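Long-range contacts in Slr1951 protein (Synechocystis sp., PDB 3HX1), which is of unknown function but, as an FHA-domain protein, probably recognises phosphothreonine-containing peptides: residues L14-D19 / V108-E113; D18-R23 / R43-F48; Y32-S37 / A54-K59; S37-I42 / V49-A54; Y68-G73 / H94-G99. All coordinates share one frame; numbering follows the deposited sequence.

Interaction 1 of 5, residues L14-D19 / V108-E113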
# COMPACT_ATOMS: atom_id res chain seq x y z
N LEU A 14 7.82 -0.92 -4.34
CA LEU A 14 6.37 -0.91 -4.39
C LEU A 14 5.89 -0.47 -5.78
O LEU A 14 6.10 0.68 -6.17
CB LEU A 14 5.84 0.06 -3.33
CG LEU A 14 4.48 -0.27 -2.70
CD1 LEU A 14 4.56 -1.65 -2.05
CD2 LEU A 14 4.11 0.79 -1.68
N ILE A 15 5.27 -1.39 -6.53
CA ILE A 15 4.75 -1.05 -7.85
C ILE A 15 3.31 -0.57 -7.68
O ILE A 15 2.41 -1.34 -7.36
CB ILE A 15 4.77 -2.26 -8.82
CG1 ILE A 15 6.19 -2.79 -8.97
CG2 ILE A 15 4.21 -1.84 -10.18
CD1 ILE A 15 6.60 -3.74 -7.88
N ILE A 16 3.11 0.73 -7.89
CA ILE A 16 1.79 1.33 -7.73
C ILE A 16 1.08 1.57 -9.06
O ILE A 16 1.65 2.12 -10.00
CB ILE A 16 1.90 2.67 -6.98
CG1 ILE A 16 2.52 2.43 -5.60
CG2 ILE A 16 0.52 3.33 -6.87
CD1 ILE A 16 2.96 3.67 -4.90
N LEU A 17 -0.19 1.16 -9.11
CA LEU A 17 -1.00 1.33 -10.30
C LEU A 17 -2.27 2.10 -9.94
O LEU A 17 -3.09 1.61 -9.17
CB LEU A 17 -1.39 -0.02 -10.89
CG LEU A 17 -2.36 0.09 -12.07
CD1 LEU A 17 -1.72 0.94 -13.16
CD2 LEU A 17 -2.70 -1.29 -12.59
N ASP A 18 -2.42 3.29 -10.50
CA ASP A 18 -3.59 4.11 -10.24
C ASP A 18 -3.88 5.06 -11.41
O ASP A 18 -3.27 4.96 -12.46
CB ASP A 18 -3.40 4.93 -8.97
CG ASP A 18 -2.09 5.71 -8.97
OD1 ASP A 18 -1.50 5.92 -10.06
OD2 ASP A 18 -1.66 6.14 -7.88
N ASP A 19 -4.83 5.97 -11.20
CA ASP A 19 -5.21 6.94 -12.22
C ASP A 19 -4.02 7.59 -12.94
O ASP A 19 -4.14 8.04 -14.08
CB ASP A 19 -6.07 8.05 -11.60
CG ASP A 19 -7.39 7.53 -11.02
OD1 ASP A 19 -7.62 6.30 -11.06
OD2 ASP A 19 -8.19 8.36 -10.54
N VAL A 108 -7.35 -0.11 -8.76
CA VAL A 108 -6.14 0.34 -8.07
C VAL A 108 -5.52 -0.70 -7.13
O VAL A 108 -6.22 -1.39 -6.41
CB VAL A 108 -6.40 1.63 -7.29
CG1 VAL A 108 -7.46 1.40 -6.23
CG2 VAL A 108 -5.12 2.13 -6.67
N SER A 109 -4.19 -0.77 -7.13
CA SER A 109 -3.47 -1.79 -6.37
C SER A 109 -1.96 -1.57 -6.29
O SER A 109 -1.39 -0.87 -7.12
CB SER A 109 -3.68 -3.11 -7.09
OG SER A 109 -2.91 -3.12 -8.29
N VAL A 110 -1.32 -2.18 -5.29
CA VAL A 110 0.12 -2.08 -5.13
C VAL A 110 0.75 -3.46 -5.02
O VAL A 110 0.30 -4.30 -4.24
CB VAL A 110 0.54 -1.27 -3.87
CG1 VAL A 110 -0.01 0.14 -3.94
CG2 VAL A 110 0.08 -1.98 -2.61
N ARG A 111 1.77 -3.70 -5.84
CA ARG A 111 2.47 -4.97 -5.81
C ARG A 111 3.76 -4.72 -5.05
O ARG A 111 4.32 -3.63 -5.13
CB ARG A 111 2.80 -5.46 -7.21
CG ARG A 111 1.61 -6.02 -7.98
CD ARG A 111 2.07 -6.97 -9.08
NE ARG A 111 2.84 -8.09 -8.55
CZ ARG A 111 4.14 -8.27 -8.76
NH1 ARG A 111 4.82 -7.40 -9.50
NH2 ARG A 111 4.77 -9.32 -8.23
N TYR A 112 4.21 -5.72 -4.32
CA TYR A 112 5.45 -5.60 -3.57
C TYR A 112 6.49 -6.54 -4.14
O TYR A 112 6.16 -7.62 -4.63
CB TYR A 112 5.24 -5.90 -2.09
CG TYR A 112 6.53 -6.00 -1.31
CD1 TYR A 112 7.14 -7.23 -1.10
CD2 TYR A 112 7.15 -4.86 -0.78
CE1 TYR A 112 8.33 -7.35 -0.39
CE2 TYR A 112 8.36 -4.97 -0.07
CZ TYR A 112 8.94 -6.22 0.13
OH TYR A 112 10.09 -6.37 0.86
N GLU A 113 7.75 -6.13 -4.07
CA GLU A 113 8.84 -6.95 -4.58
C GLU A 113 10.12 -6.72 -3.80
O GLU A 113 10.44 -5.60 -3.42
CB GLU A 113 9.08 -6.67 -6.07
CG GLU A 113 8.19 -7.46 -7.01
CD GLU A 113 8.47 -7.16 -8.47
OE1 GLU A 113 9.66 -7.12 -8.85
OE2 GLU A 113 7.50 -6.96 -9.23
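Leu14 to Leu17 and Ser109 to Tyr112 pair as antiparallel neighbours, joining the first and last strands of an FHA β-sandwich inside its larger sheet, next to edge strand 21-27. The case illustrates how such a fold brings its two chain ends together. Ile15 and Arg111 form a hydrogen-bonded pair, with Ile15 N to Arg111 O at 2.8 Å and Arg111 N to Ile15 O at 2.9 Å. Further along, Leu17 N reaches Ser109 O at 3.1 Å, while the return bond from Ser109 N to Leu17 O is weak. The non-hydrogen-bonded pairs, Leu14 with Tyr112 and Ile16 with Val110, send their side chains to the interior of the sandwich, where Ile42 of strand 42-43 covers Leu14 and Ile16. Here Ile16 CG1 lies 3.8 Å from Val110 CG1, the two side chains running side by side. Leu14 CD1 meets the Tyr112 ring at its edge, near the ring plane; the hydroxyl of that ring bonds to His12. Ile15, Leu17, Ser109 and Arg111 occupy the opposite, partly exposed face. The Ile15 methyl CD1 rests 3.6 Å from Glu113 OE2, beside the Arg111-Glu113 salt bridge made within the partner strand. A bend at chi3 (59°) turns the Arg111 guanidinium toward Glu113, and NH1 of Arg111 takes the anti lone pair of Glu113 OE2 at 2.7 Å.

Interaction 2 of 5, residues D18-R23 / R43-F48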
# COMPACT_ATOMS: atom_id res chain seq x y z
N ASP A 18 -2.42 3.29 -10.50
CA ASP A 18 -3.59 4.11 -10.24
C ASP A 18 -3.88 5.06 -11.41
O ASP A 18 -3.27 4.96 -12.46
CB ASP A 18 -3.40 4.93 -8.97
CG ASP A 18 -2.09 5.71 -8.97
OD1 ASP A 18 -1.50 5.92 -10.06
OD2 ASP A 18 -1.66 6.14 -7.88
N ASP A 19 -4.83 5.97 -11.20
CA ASP A 19 -5.21 6.94 -12.22
C ASP A 19 -4.02 7.59 -12.94
O ASP A 19 -4.14 8.04 -14.08
CB ASP A 19 -6.07 8.05 -11.60
CG ASP A 19 -7.39 7.53 -11.02
OD1 ASP A 19 -7.62 6.30 -11.06
OD2 ASP A 19 -8.19 8.36 -10.54
N ALA A 20 -2.86 7.64 -12.28
CA ALA A 20 -1.66 8.23 -12.86
C ALA A 20 -0.77 7.24 -13.60
O ALA A 20 0.32 7.61 -14.05
CB ALA A 20 -0.85 8.93 -11.78
N GLY A 21 -1.22 5.99 -13.72
CA GLY A 21 -0.44 4.98 -14.41
C GLY A 21 0.32 4.08 -13.45
O GLY A 21 0.10 4.12 -12.24
N ARG A 22 1.21 3.27 -13.99
CA ARG A 22 1.99 2.36 -13.16
C ARG A 22 3.36 2.96 -12.88
O ARG A 22 4.06 3.38 -13.81
CB ARG A 22 2.13 1.01 -13.88
CG ARG A 22 2.91 -0.01 -13.08
CD ARG A 22 3.03 -1.38 -13.77
NE ARG A 22 1.75 -2.05 -13.93
CZ ARG A 22 0.96 -1.93 -15.00
NH1 ARG A 22 1.31 -1.15 -16.02
NH2 ARG A 22 -0.18 -2.60 -15.05
N ARG A 23 3.75 3.03 -11.60
CA ARG A 23 5.06 3.59 -11.25
C ARG A 23 5.68 2.84 -10.08
O ARG A 23 4.98 2.14 -9.35
CB ARG A 23 4.94 5.05 -10.86
CG ARG A 23 4.37 5.25 -9.46
CD ARG A 23 4.24 6.71 -9.13
NE ARG A 23 2.94 7.01 -8.54
CZ ARG A 23 2.63 6.82 -7.27
NH1 ARG A 23 3.54 6.35 -6.42
NH2 ARG A 23 1.42 7.11 -6.84
N ARG A 43 1.22 8.65 -2.38
CA ARG A 43 -0.09 8.93 -2.95
C ARG A 43 -0.57 7.88 -3.90
O ARG A 43 0.17 7.45 -4.78
CB ARG A 43 -0.11 10.28 -3.67
CG ARG A 43 0.04 11.46 -2.74
CD ARG A 43 -0.16 12.78 -3.48
NE ARG A 43 -1.55 12.99 -3.89
CZ ARG A 43 -1.98 14.08 -4.52
NH1 ARG A 43 -1.15 15.07 -4.83
NH2 ARG A 43 -3.26 14.19 -4.84
N ILE A 44 -1.81 7.44 -3.69
CA ILE A 44 -2.44 6.48 -4.58
C ILE A 44 -3.63 7.24 -5.14
O ILE A 44 -4.68 7.34 -4.49
CB ILE A 44 -2.93 5.22 -3.86
CG1 ILE A 44 -1.78 4.23 -3.64
CG2 ILE A 44 -3.95 4.51 -4.73
CD1 ILE A 44 -0.68 4.75 -2.80
N LYS A 45 -3.44 7.79 -6.33
CA LYS A 45 -4.45 8.60 -7.01
C LYS A 45 -5.66 7.83 -7.50
O LYS A 45 -5.58 7.09 -8.49
CB LYS A 45 -3.79 9.32 -8.19
CG LYS A 45 -4.72 10.18 -9.03
CD LYS A 45 -4.01 10.64 -10.30
CE LYS A 45 -4.91 11.46 -11.21
NZ LYS A 45 -4.29 11.66 -12.56
N SER A 46 -6.79 8.03 -6.81
CA SER A 46 -8.07 7.41 -7.15
C SER A 46 -9.15 7.88 -6.20
O SER A 46 -8.86 8.31 -5.09
CB SER A 46 -8.01 5.89 -7.07
OG SER A 46 -9.24 5.34 -7.52
N GLN A 47 -10.40 7.79 -6.65
CA GLN A 47 -11.54 8.21 -5.84
C GLN A 47 -12.00 7.08 -4.94
O GLN A 47 -12.72 7.31 -3.97
CB GLN A 47 -12.70 8.64 -6.74
CG GLN A 47 -13.13 7.58 -7.74
CD GLN A 47 -14.43 7.94 -8.43
OE1 GLN A 47 -14.66 9.10 -8.77
NE2 GLN A 47 -15.29 6.95 -8.65
N PHE A 48 -11.58 5.86 -5.26
CA PHE A 48 -11.96 4.70 -4.47
C PHE A 48 -11.02 4.55 -3.29
O PHE A 48 -11.21 3.70 -2.43
CB PHE A 48 -11.93 3.44 -5.34
CG PHE A 48 -12.77 3.55 -6.58
CD1 PHE A 48 -14.01 4.17 -6.55
CD2 PHE A 48 -12.34 2.99 -7.78
CE1 PHE A 48 -14.82 4.22 -7.68
CE2 PHE A 48 -13.14 3.04 -8.91
CZ PHE A 48 -14.38 3.65 -8.87
O HOH W 1 -10.58 7.99 -9.33
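Asp18 and Asp19, at the tip of a β-hairpin, grip Lys45 mainly by its backbone, an instructive case of a turn docking on a loop without strand pairing. Two hydrogen bonds do this. Lys45 N donates to Asp18 OD2 at 2.9 Å, coming from above the carboxylate plane (48° out of it), and Asp19 N donates to Lys45 O at 3.0 Å, nearly along the C=O axis. The other Asp18 oxygen, OD1, accepts from Ala20 N at 3.1 Å. Both oxygens of this buried carboxylate are thus engaged by backbone amides, which would probably help to stabilise its charge. A single water extends the polar network, donating to Asp19 OD2 and accepting from Gln47 N, both at 2.7 Å. Among charged groups, Arg23 NH2 makes a long, weak ion pair with Asp18 OD2. An apolar contact accompanies these: the Lys45 chain, CG anti to the backbone N (chi1 178°) and extended beyond, runs over the turn so that CD lies 3.6 Å from Asp19 CB and 3.9 Å from Ala20 CB. Its ammonium group does not meet the Asp19 carboxylate. The pattern is that of an Asx turn set within a type I turn from Asp18 to Gly21, docked on the loop between strands 42-43 and 54-58, which also carries Ser50 and His53, the likely counterparts of the conserved FHA serine and histidine.

Interaction 3 of 5, residues Y32-S37 / A54-K59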
# COMPACT_ATOMS: atom_id res chain seq x y z
N TYR A 32 4.89 4.50 6.77
CA TYR A 32 4.41 5.18 5.58
C TYR A 32 2.90 5.21 5.58
O TYR A 32 2.27 4.17 5.74
CB TYR A 32 4.85 4.44 4.32
CG TYR A 32 6.28 4.64 3.88
CD1 TYR A 32 6.72 5.87 3.38
CD2 TYR A 32 7.18 3.58 3.88
CE1 TYR A 32 8.01 6.03 2.88
CE2 TYR A 32 8.47 3.72 3.38
CZ TYR A 32 8.89 4.94 2.89
OH TYR A 32 10.17 5.07 2.39
N THR A 33 2.30 6.38 5.41
CA THR A 33 0.85 6.45 5.33
C THR A 33 0.58 6.37 3.84
O THR A 33 1.41 6.79 3.03
CB THR A 33 0.26 7.76 5.88
OG1 THR A 33 0.90 8.88 5.25
CG2 THR A 33 0.44 7.84 7.38
N ILE A 34 -0.57 5.84 3.47
CA ILE A 34 -0.91 5.69 2.06
C ILE A 34 -2.32 6.18 1.82
O ILE A 34 -3.23 5.91 2.61
CB ILE A 34 -0.83 4.22 1.66
CG1 ILE A 34 0.59 3.70 1.87
CG2 ILE A 34 -1.25 4.05 0.22
CD1 ILE A 34 0.72 2.21 1.68
N GLY A 35 -2.52 6.90 0.71
CA GLY A 35 -3.84 7.40 0.41
C GLY A 35 -3.87 8.33 -0.78
O GLY A 35 -2.83 8.60 -1.38
N ARG A 36 -5.05 8.83 -1.11
CA ARG A 36 -5.23 9.73 -2.24
C ARG A 36 -4.91 11.20 -1.95
O ARG A 36 -4.76 12.00 -2.88
CB ARG A 36 -6.67 9.63 -2.76
CG ARG A 36 -7.74 10.28 -1.89
CD ARG A 36 -9.02 10.45 -2.70
NE ARG A 36 -10.06 11.17 -1.99
CZ ARG A 36 -11.16 10.61 -1.50
NH1 ARG A 36 -11.36 9.30 -1.64
NH2 ARG A 36 -12.08 11.34 -0.87
N SER A 37 -4.81 11.55 -0.67
CA SER A 37 -4.53 12.93 -0.31
C SER A 37 -3.06 13.30 -0.34
O SER A 37 -2.18 12.43 -0.26
CB SER A 37 -5.07 13.23 1.09
OG SER A 37 -4.36 14.30 1.69
N ALA A 54 -4.26 3.50 4.37
CA ALA A 54 -3.59 2.51 5.19
C ALA A 54 -2.22 2.99 5.65
O ALA A 54 -1.85 4.14 5.41
CB ALA A 54 -3.44 1.23 4.39
N VAL A 55 -1.49 2.11 6.33
CA VAL A 55 -0.15 2.42 6.80
C VAL A 55 0.77 1.21 6.65
O VAL A 55 0.33 0.06 6.69
CB VAL A 55 -0.15 2.86 8.28
CG1 VAL A 55 -0.99 4.10 8.45
CG2 VAL A 55 -0.66 1.72 9.16
N LEU A 56 2.06 1.49 6.48
CA LEU A 56 3.08 0.48 6.32
C LEU A 56 4.09 0.68 7.43
O LEU A 56 4.67 1.76 7.57
CB LEU A 56 3.80 0.64 4.98
CG LEU A 56 3.01 0.31 3.72
CD1 LEU A 56 3.83 0.72 2.51
CD2 LEU A 56 2.70 -1.17 3.68
N VAL A 57 4.31 -0.36 8.23
CA VAL A 57 5.27 -0.27 9.32
C VAL A 57 6.29 -1.38 9.13
O VAL A 57 5.92 -2.55 8.97
CB VAL A 57 4.59 -0.42 10.71
CG1 VAL A 57 3.33 0.43 10.77
CG2 VAL A 57 4.25 -1.87 10.98
N ARG A 58 7.57 -1.03 9.12
CA ARG A 58 8.60 -2.04 8.95
C ARG A 58 8.80 -2.67 10.32
O ARG A 58 8.77 -1.96 11.32
CB ARG A 58 9.89 -1.39 8.47
CG ARG A 58 10.93 -2.38 7.94
CD ARG A 58 12.01 -1.62 7.19
NE ARG A 58 12.55 -0.54 8.01
CZ ARG A 58 13.25 0.48 7.54
NH1 ARG A 58 13.50 0.57 6.24
NH2 ARG A 58 13.69 1.43 8.37
N LYS A 59 8.96 -3.99 10.36
CA LYS A 59 9.16 -4.71 11.62
C LYS A 59 10.62 -4.67 12.07
O LYS A 59 11.12 -3.65 12.56
CB LYS A 59 8.69 -6.15 11.47
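Ile34 and Leu56 make the closest side-chain meeting of this antiparallel pair, their methyls Ile34 CD1 and Leu56 CD1 lying 3.5 Å apart. Although they sit on the same face, they are not directly opposite one another: Ile34 pairs through its backbone with Ala54, whose methyl is too short to meet it, and the isoleucine reaches diagonally to the next position. Its extended arm (chi2 172°) carries CD1 far enough to meet Leu56 CG as well, at 3.6 Å. Directly across from Leu56 stands Tyr32, their CB atoms 4.0 Å apart. Beyond CB the tyrosine turns aside, with CG anti to its own carbonyl carbon (chi1 -78°), and the ring leads off toward Thr28 and Glu29, whose backbone nitrogens bond to the hydroxyl. On the other face, Thr33 presents its methyl rather than its oxygen, CG2 approaching Val55 CG1 obliquely at 4.1 Å. In the backbone, Leu56 N meets Tyr32 O in the carbonyl plane at 2.8 Å, whereas Ile34 N comes to Ala54 O from above that plane at 2.9 Å, near the bulge at His53 and Ala54. Strand 54-58 lies between 31-35 and 68-72 in its sheet, with Val55 touching Ile71, while Leu56 meets Ile70 beside it and Leu27 from the facing sheet.

Interaction 4 of 5, residues S37-I42 / V49-A54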
# COMPACT_ATOMS: atom_id res chain seq x y z
N SER A 37 -4.81 11.55 -0.67
CA SER A 37 -4.53 12.93 -0.31
C SER A 37 -3.06 13.30 -0.34
O SER A 37 -2.18 12.43 -0.26
CB SER A 37 -5.07 13.23 1.09
OG SER A 37 -4.36 14.30 1.69
N PRO A 38 -2.76 14.60 -0.47
CA PRO A 38 -1.38 15.09 -0.50
C PRO A 38 -0.72 14.84 0.85
O PRO A 38 0.50 14.83 0.95
CB PRO A 38 -1.56 16.58 -0.78
CG PRO A 38 -2.77 16.63 -1.63
CD PRO A 38 -3.69 15.66 -0.91
N ARG A 39 -1.53 14.63 1.88
CA ARG A 39 -1.03 14.35 3.24
C ARG A 39 -0.25 13.04 3.30
O ARG A 39 0.79 12.95 3.95
CB ARG A 39 -2.18 14.26 4.25
CG ARG A 39 -2.57 15.54 4.97
CD ARG A 39 -3.65 15.25 6.01
NE ARG A 39 -4.85 14.66 5.41
CZ ARG A 39 -5.71 13.86 6.04
NH1 ARG A 39 -5.51 13.53 7.31
NH2 ARG A 39 -6.77 13.38 5.40
N ALA A 40 -0.78 12.02 2.62
CA ALA A 40 -0.18 10.69 2.57
C ALA A 40 1.25 10.68 2.04
O ALA A 40 1.57 11.39 1.09
CB ALA A 40 -1.05 9.75 1.71
N ASP A 41 2.10 9.87 2.66
CA ASP A 41 3.50 9.75 2.24
C ASP A 41 3.56 9.18 0.82
O ASP A 41 4.35 9.64 0.00
CB ASP A 41 4.25 8.84 3.20
CG ASP A 41 4.20 9.34 4.63
OD1 ASP A 41 4.80 10.41 4.91
OD2 ASP A 41 3.57 8.68 5.48
N ILE A 42 2.73 8.18 0.54
CA ILE A 42 2.70 7.56 -0.79
C ILE A 42 1.32 7.79 -1.38
O ILE A 42 0.35 7.20 -0.94
CB ILE A 42 2.96 6.05 -0.68
CG1 ILE A 42 4.36 5.82 -0.09
CG2 ILE A 42 2.83 5.41 -2.05
CD1 ILE A 42 4.66 4.39 0.26
N VAL A 49 -9.99 5.38 -3.26
CA VAL A 49 -9.01 5.36 -2.19
C VAL A 49 -9.25 6.51 -1.22
O VAL A 49 -9.38 7.66 -1.62
CB VAL A 49 -7.58 5.48 -2.74
CG1 VAL A 49 -6.60 5.71 -1.60
CG2 VAL A 49 -7.23 4.22 -3.51
N SER A 50 -9.31 6.19 0.06
CA SER A 50 -9.53 7.22 1.07
C SER A 50 -8.33 8.17 1.13
O SER A 50 -7.25 7.86 0.61
CB SER A 50 -9.73 6.57 2.45
OG SER A 50 -10.87 5.73 2.45
N ARG A 51 -8.53 9.33 1.75
CA ARG A 51 -7.46 10.31 1.87
C ARG A 51 -6.23 9.64 2.44
O ARG A 51 -5.12 9.86 1.95
CB ARG A 51 -7.92 11.49 2.72
CG ARG A 51 -8.92 12.32 1.94
CD ARG A 51 -9.48 13.49 2.70
NE ARG A 51 -10.28 14.31 1.80
CZ ARG A 51 -11.01 15.35 2.18
NH1 ARG A 51 -11.04 15.71 3.46
NH2 ARG A 51 -11.70 16.04 1.28
N ILE A 52 -6.44 8.83 3.47
CA ILE A 52 -5.38 8.06 4.12
C ILE A 52 -6.02 6.68 4.25
O ILE A 52 -6.82 6.44 5.15
CB ILE A 52 -5.03 8.58 5.54
CG1 ILE A 52 -4.55 10.04 5.48
CG2 ILE A 52 -3.96 7.69 6.14
CD1 ILE A 52 -3.15 10.24 4.90
N HIS A 53 -5.66 5.79 3.33
CA HIS A 53 -6.22 4.44 3.26
C HIS A 53 -5.56 3.38 4.14
O HIS A 53 -6.22 2.45 4.60
CB HIS A 53 -6.18 3.98 1.81
CG HIS A 53 -7.21 2.94 1.48
ND1 HIS A 53 -8.41 3.25 0.88
CD2 HIS A 53 -7.21 1.60 1.67
CE1 HIS A 53 -9.11 2.14 0.70
NE2 HIS A 53 -8.40 1.12 1.18
N ALA A 54 -4.26 3.50 4.37
CA ALA A 54 -3.59 2.51 5.19
C ALA A 54 -2.22 2.99 5.65
O ALA A 54 -1.85 4.14 5.41
CB ALA A 54 -3.44 1.23 4.39
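Arg39 drapes over Ile52 and reaches Arg51, a worked case of two FHA loops held together by one backbone bond and the length of an arginine. At the start, Arg39 CB lies 4.2 Å from Ile52 CD1. CG and CD carry the chain outward; the two side chains cross at about a right angle, and a bend at chi3 (-59°) brings the guanidinium over Ile52. There CZ stands 4.0 Å from Ile52 CG1, which lies over one face of the group, displaced toward its rim. At the tip, NH2 comes to 3.5 Å from Arg51 CB and 3.8 Å from Arg51 CD, so it meets the aliphatic part of the second arginine; the two guanidinium planes are almost perpendicular. At its other end, Ile52 CD1 packs 3.9 Å from Ala40 CB. The backbone link is the hydrogen bond from Ser37 N to Arg51 O, 3.1 Å long, directed in the carbonyl plane onto a lone pair. Ser37 OG, set anti to its backbone N (chi1 155°), points instead into its own loop, where it accepts from Arg39 N at 2.9 Å and closes an ST turn. Ser50 and His53 of the second segment, with nearby Arg36, probably correspond to conserved FHA positions, whose loops commonly form the phosphopeptide surface. The 37-42 loop connects strand 31-35 with strand 42-43, and the 49-54 segment runs into strand 54-58 through a classic β bulge in which His53 and Ala54 both face Ile34.

Interaction 5 of 5, residues Y68-G73 / H94-G99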
# COMPACT_ATOMS: atom_id res chain seq x y z
N TYR A 68 7.73 -5.20 5.56
CA TYR A 68 6.70 -4.28 6.01
C TYR A 68 5.37 -4.97 6.27
O TYR A 68 5.03 -5.95 5.62
CB TYR A 68 6.47 -3.20 4.95
CG TYR A 68 7.58 -2.19 4.81
CD1 TYR A 68 7.53 -0.97 5.48
CD2 TYR A 68 8.70 -2.47 4.05
CE1 TYR A 68 8.55 -0.06 5.39
CE2 TYR A 68 9.74 -1.57 3.95
CZ TYR A 68 9.66 -0.36 4.63
OH TYR A 68 10.69 0.55 4.52
N ARG A 69 4.61 -4.42 7.20
CA ARG A 69 3.29 -4.92 7.52
C ARG A 69 2.35 -3.79 7.12
O ARG A 69 2.67 -2.62 7.34
CB ARG A 69 3.17 -5.20 9.02
CG ARG A 69 1.74 -5.33 9.51
CD ARG A 69 1.68 -5.82 10.96
NE ARG A 69 2.06 -7.23 11.06
CZ ARG A 69 1.71 -8.03 12.06
NH1 ARG A 69 0.96 -7.57 13.05
NH2 ARG A 69 2.09 -9.30 12.05
N ILE A 70 1.21 -4.12 6.52
CA ILE A 70 0.26 -3.10 6.11
C ILE A 70 -1.02 -3.23 6.93
O ILE A 70 -1.59 -4.31 7.04
CB ILE A 70 -0.09 -3.21 4.59
CG1 ILE A 70 -1.19 -2.20 4.25
CG2 ILE A 70 -0.53 -4.64 4.25
CD1 ILE A 70 -1.54 -2.11 2.78
N ILE A 71 -1.46 -2.12 7.51
CA ILE A 71 -2.66 -2.11 8.33
C ILE A 71 -3.68 -1.22 7.64
O ILE A 71 -3.33 -0.19 7.09
CB ILE A 71 -2.35 -1.56 9.74
CG1 ILE A 71 -1.32 -2.45 10.44
CG2 ILE A 71 -3.61 -1.49 10.57
CD1 ILE A 71 0.10 -1.99 10.30
N ASP A 72 -4.95 -1.63 7.66
CA ASP A 72 -6.00 -0.85 7.03
C ASP A 72 -6.39 0.31 7.93
O ASP A 72 -6.35 0.19 9.15
CB ASP A 72 -7.23 -1.73 6.74
CG ASP A 72 -8.37 -0.95 6.11
OD1 ASP A 72 -8.20 -0.39 5.00
OD2 ASP A 72 -9.46 -0.90 6.72
N GLY A 73 -6.76 1.43 7.31
CA GLY A 73 -7.18 2.62 8.04
C GLY A 73 -6.10 3.67 8.22
O GLY A 73 -4.91 3.38 8.03
N HIS A 94 -1.48 -7.29 7.14
CA HIS A 94 -0.85 -8.37 6.41
C HIS A 94 0.64 -8.12 6.30
O HIS A 94 1.06 -7.00 5.98
CB HIS A 94 -1.48 -8.43 5.02
CG HIS A 94 -0.90 -9.48 4.11
ND1 HIS A 94 -1.32 -10.79 4.13
CD2 HIS A 94 0.01 -9.38 3.12
CE1 HIS A 94 -0.69 -11.46 3.18
NE2 HIS A 94 0.12 -10.63 2.55
N ILE A 95 1.44 -9.14 6.58
CA ILE A 95 2.89 -8.99 6.45
C ILE A 95 3.16 -9.21 4.98
O ILE A 95 3.08 -10.34 4.47
CB ILE A 95 3.65 -10.03 7.31
CG1 ILE A 95 3.38 -9.74 8.79
CG2 ILE A 95 5.15 -9.96 7.01
CD1 ILE A 95 4.25 -10.53 9.75
N ILE A 96 3.46 -8.12 4.28
CA ILE A 96 3.70 -8.13 2.85
C ILE A 96 4.85 -9.00 2.37
O ILE A 96 6.02 -8.77 2.69
CB ILE A 96 3.91 -6.72 2.32
CG1 ILE A 96 2.87 -5.78 2.93
CG2 ILE A 96 3.79 -6.71 0.81
CD1 ILE A 96 2.99 -4.35 2.49
N GLN A 97 4.49 -10.00 1.57
CA GLN A 97 5.43 -10.94 0.98
C GLN A 97 5.71 -10.53 -0.47
O GLN A 97 4.82 -10.05 -1.17
CB GLN A 97 4.84 -12.35 0.99
CG GLN A 97 4.30 -12.81 2.34
CD GLN A 97 5.38 -12.84 3.42
OE1 GLN A 97 6.50 -13.28 3.17
NE2 GLN A 97 5.02 -12.40 4.62
N THR A 98 6.95 -10.72 -0.92
CA THR A 98 7.29 -10.35 -2.29
C THR A 98 6.43 -11.11 -3.29
O THR A 98 6.43 -12.35 -3.31
CB THR A 98 8.78 -10.62 -2.59
OG1 THR A 98 9.11 -10.14 -3.90
CG2 THR A 98 9.08 -12.10 -2.51
N GLY A 99 5.70 -10.37 -4.10
CA GLY A 99 4.84 -10.99 -5.10
C GLY A 99 3.38 -10.74 -4.79
O GLY A 99 2.50 -11.11 -5.56
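Ile70 and His94 form an antiparallel hydrogen-bonded pair, with Ile70 N to His94 O at 2.9 Å and nearly straight at 167°, flanked by the non-hydrogen-bonded pair Arg69 and Ile95 and, beyond it, a bond from Ile96 N to Tyr68 O at 3.0 Å. The side chains then divide between the two faces of the sheet. On one, Arg69 is bent at chi3 (-71°), bringing the edge of its guanidinium against Ile95: NH2 lies 3.4 Å from Ile95 CD1, and Ile95 CG1 sits in the plane of the group. The charge of Arg69 is met by a salt bridge to Glu93. On the other face, Ile70 CG2 approaches CG1 of Ile96, the residue that follows the strand, at 3.8 Å, and Ile96 CD1 reaches Ile70 CB at 3.9 Å. Next along the chain, Gln97 folds back and NE2 bonds to Ile95 O at 2.8 Å, coming from above the carbonyl plane. Strand 93-95 is an edge strand of its sheet, with 68-72 separating it from 54-58. Ile96 bridges the sandwich, touching Leu56 of its own sheet's strand 54-58 and Tyr112 of strand 109-115 opposite.

Starting at the N terminus, strand 11-18 opens interaction 1, which closes only near the C terminus and encloses interactions 3, 4 and 5. Interaction 2 starts from the same stretch, sharing Asp18 and Asp19, and ties the first hairpin to the loop after strand 42-43. It crosses interactions 3 and 4, because its second segment falls inside the loops that they close. Interaction 4 nests within interaction 3, with Ser37 and Ala54 in common. Interaction 5 follows both in series and extends the same sheet beyond strand 54-58. Together they join two facing sheets: interaction 1 lies in one, interactions 3 and 5 in the other, and interactions 2 and 4 secure the loops at one end.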